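Local coordinates for protein tyrocidine synthetase 3 (Brevibacillus brevis, PDB 2JGP) that probably forms peptide bonds in assembly of the antibiotic tyrocidine, pairing a peptidyl carrier domain with a condensation domain, at residues S423-F428 against H460-L465. Numbering follows the deposited sequence.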
loop_
_atom_site.group_PDB
_atom_site.type_symbol
_atom_site.label_atom_id
_atom_site.label_comp_id
_atom_site.label_asym_id
_atom_site.label_seq_id
_atom_site.Cartn_x
_atom_site.Cartn_y
_atom_site.Cartn_z
ATOM N N SER A 423 -3.955 -3.248 23.809
ATOM C CA SER A 423 -4.272 -1.826 23.684
ATOM C C SER A 423 -3.540 -1.156 22.519
ATOM O O SER A 423 -3.768 0.021 22.233
ATOM C CB SER A 423 -3.937 -1.090 24.984
ATOM O OG SER A 423 -2.545 -1.120 25.254
ATOM N N ARG A 424 -2.666 -1.895 21.845
ATOM C CA ARG A 424 -1.893 -1.330 20.741
ATOM C C ARG A 424 -1.597 -2.372 19.665
ATOM O O ARG A 424 -1.986 -3.532 19.793
ATOM C CB ARG A 424 -0.618 -0.653 21.268
ATOM C CG ARG A 424 0.043 -1.314 22.463
ATOM C CD ARG A 424 0.658 -0.280 23.399
ATOM N NE ARG A 424 1.351 0.755 22.646
ATOM C CZ ARG A 424 1.651 1.967 23.106
ATOM N NH1 ARG A 424 1.348 2.332 24.349
ATOM N NH2 ARG A 424 2.272 2.830 22.307
ATOM N N ASN A 425 -0.943 -1.943 18.592
ATOM C CA ASN A 425 -0.705 -2.802 17.436
ATOM C C ASN A 425 0.737 -3.279 17.368
ATOM O O ASN A 425 1.630 -2.627 17.909
ATOM C CB ASN A 425 -1.098 -2.066 16.156
ATOM C CG ASN A 425 -2.599 -1.953 15.997
ATOM O OD1 ASN A 425 -3.260 -2.906 15.582
ATOM N ND2 ASN A 425 -3.147 -0.790 16.332
ATOM N N PRO A 426 0.970 -4.428 16.708
ATOM C CA PRO A 426 2.327 -4.952 16.637
ATOM C C PRO A 426 3.249 -4.052 15.809
ATOM O O PRO A 426 2.853 -3.551 14.746
ATOM C CB PRO A 426 2.149 -6.338 15.996
ATOM C CG PRO A 426 0.849 -6.294 15.295
ATOM C CD PRO A 426 -0.003 -5.289 16.007
ATOM N N LEU A 427 4.447 -3.823 16.343
ATOM C CA LEU A 427 5.534 -3.085 15.691
ATOM C C LEU A 427 5.336 -1.568 15.574
ATOM O O LEU A 427 6.290 -0.819 15.782
ATOM C CB LEU A 427 5.900 -3.690 14.325
ATOM C CG LEU A 427 6.760 -4.957 14.383
ATOM C CD1 LEU A 427 7.012 -5.497 12.989
ATOM C CD2 LEU A 427 8.083 -4.696 15.099
ATOM N N PHE A 428 4.130 -1.116 15.225
ATOM C CA PHE A 428 3.858 0.324 15.105
ATOM C C PHE A 428 2.430 0.687 15.519
ATOM O O PHE A 428 1.497 -0.100 15.348
ATOM C CB PHE A 428 4.143 0.823 13.680
ATOM C CG PHE A 428 3.472 0.019 12.606
ATOM C CD1 PHE A 428 2.162 0.293 12.223
ATOM C CD2 PHE A 428 4.144 -1.018 11.982
ATOM C CE1 PHE A 428 1.537 -0.458 11.237
ATOM C CE2 PHE A 428 3.524 -1.770 10.992
ATOM C CZ PHE A 428 2.222 -1.487 10.618
ATOM N N HIS A 460 -13.646 4.912 12.000
ATOM C CA HIS A 460 -12.965 3.725 12.518
ATOM C C HIS A 460 -11.459 3.961 12.447
ATOM O O HIS A 460 -10.926 4.275 11.380
ATOM C CB HIS A 460 -13.351 2.492 11.694
ATOM C CG HIS A 460 -12.587 1.251 12.049
ATOM N ND1 HIS A 460 -13.042 0.334 12.972
ATOM C CD2 HIS A 460 -11.408 0.767 11.589
ATOM C CE1 HIS A 460 -12.172 -0.657 13.072
ATOM N NE2 HIS A 460 -11.170 -0.417 12.243
ATOM N N ALA A 461 -10.774 3.815 13.579
ATOM C CA ALA A 461 -9.328 4.025 13.634
ATOM C C ALA A 461 -8.618 2.778 14.156
ATOM O O ALA A 461 -8.679 2.484 15.347
ATOM C CB ALA A 461 -9.006 5.231 14.508
ATOM N N LYS A 462 -7.945 2.047 13.266
ATOM C CA LYS A 462 -7.210 0.840 13.672
ATOM C C LYS A 462 -5.984 1.173 14.531
ATOM O O LYS A 462 -5.622 0.403 15.422
ATOM C CB LYS A 462 -6.777 0.020 12.453
ATOM C CG LYS A 462 -6.260 -1.380 12.803
ATOM C CD LYS A 462 -5.562 -2.044 11.614
ATOM C CE LYS A 462 -4.650 -3.184 12.065
ATOM N NZ LYS A 462 -3.691 -3.594 10.993
ATOM N N PHE A 463 -5.367 2.322 14.272
ATOM C CA PHE A 463 -4.138 2.726 14.959
ATOM C C PHE A 463 -4.377 3.972 15.796
ATOM O O PHE A 463 -5.397 4.632 15.625
ATOM C CB PHE A 463 -3.046 2.983 13.930
ATOM C CG PHE A 463 -2.771 1.805 13.053
ATOM C CD1 PHE A 463 -3.366 1.698 11.805
ATOM C CD2 PHE A 463 -1.934 0.788 13.485
ATOM C CE1 PHE A 463 -3.121 0.599 10.993
ATOM C CE2 PHE A 463 -1.687 -0.318 12.684
ATOM C CZ PHE A 463 -2.282 -0.411 11.434
ATOM N N ASP A 464 -3.442 4.291 16.695
ATOM C CA ASP A 464 -3.551 5.500 17.524
ATOM C C ASP A 464 -3.864 6.682 16.641
ATOM O O ASP A 464 -4.737 7.495 16.945
ATOM C CB ASP A 464 -2.252 5.792 18.272
ATOM C CG ASP A 464 -2.019 4.855 19.422
ATOM O OD1 ASP A 464 -2.790 3.888 19.573
ATOM O OD2 ASP A 464 -1.060 5.095 20.177
ATOM N N LEU A 465 -3.128 6.775 15.541
ATOM C CA LEU A 465 -3.465 7.721 14.500
ATOM C C LEU A 465 -2.865 7.325 13.154
ATOM O O LEU A 465 -1.831 6.655 13.090
ATOM C CB LEU A 465 -3.058 9.146 14.905
ATOM C CG LEU A 465 -1.593 9.572 14.824
ATOM C CD1 LEU A 465 -1.301 10.128 13.459
ATOM C CD2 LEU A 465 -1.285 10.627 15.884
HETATM O O HOH W 1 -2.224 1.530 17.703
#
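Asn425 bridges to Lys462 and Phe463 where two loops of the condensation domain converge just before the neighbouring parallel strands 430-435 and 465-471 of a mixed four-stranded sheet. Both N-H groups of its amide are used. ND2 donates to the backbone O of Lys462 (2.9 Å, N-H...O angle 146°), tilted out of the carbonyl plane. Its second donation goes to a water 2.8 Å from ND2, and the two bonds together fix the rotation of the amide. Asp464 OD1, 3.1 Å from that water and accepting from it, holds the water in place. With CG beside its own backbone N (chi1 -73°), the Asn425 side chain crosses Phe463 at about a right angle, CG lying 3.8 Å from Phe463 CD2. The extended Lys462 chain passes the amide at a slant, its CE 3.8 Å from Asn425 OD1. The same Phe463 ring meets Phe428 on its other flank; the two rings approach obliquely, their planes 32° apart. A second shell holds these groups: Asp429 OD1 accepts from the Asn425 backbone N and Arg295 forms a salt bridge with Asp464, while Phe409 and strand 373-379 pack against Phe428. The closest carbon contact joins Phe428 CE1 to Phe463 CE2, at 3.5 Å.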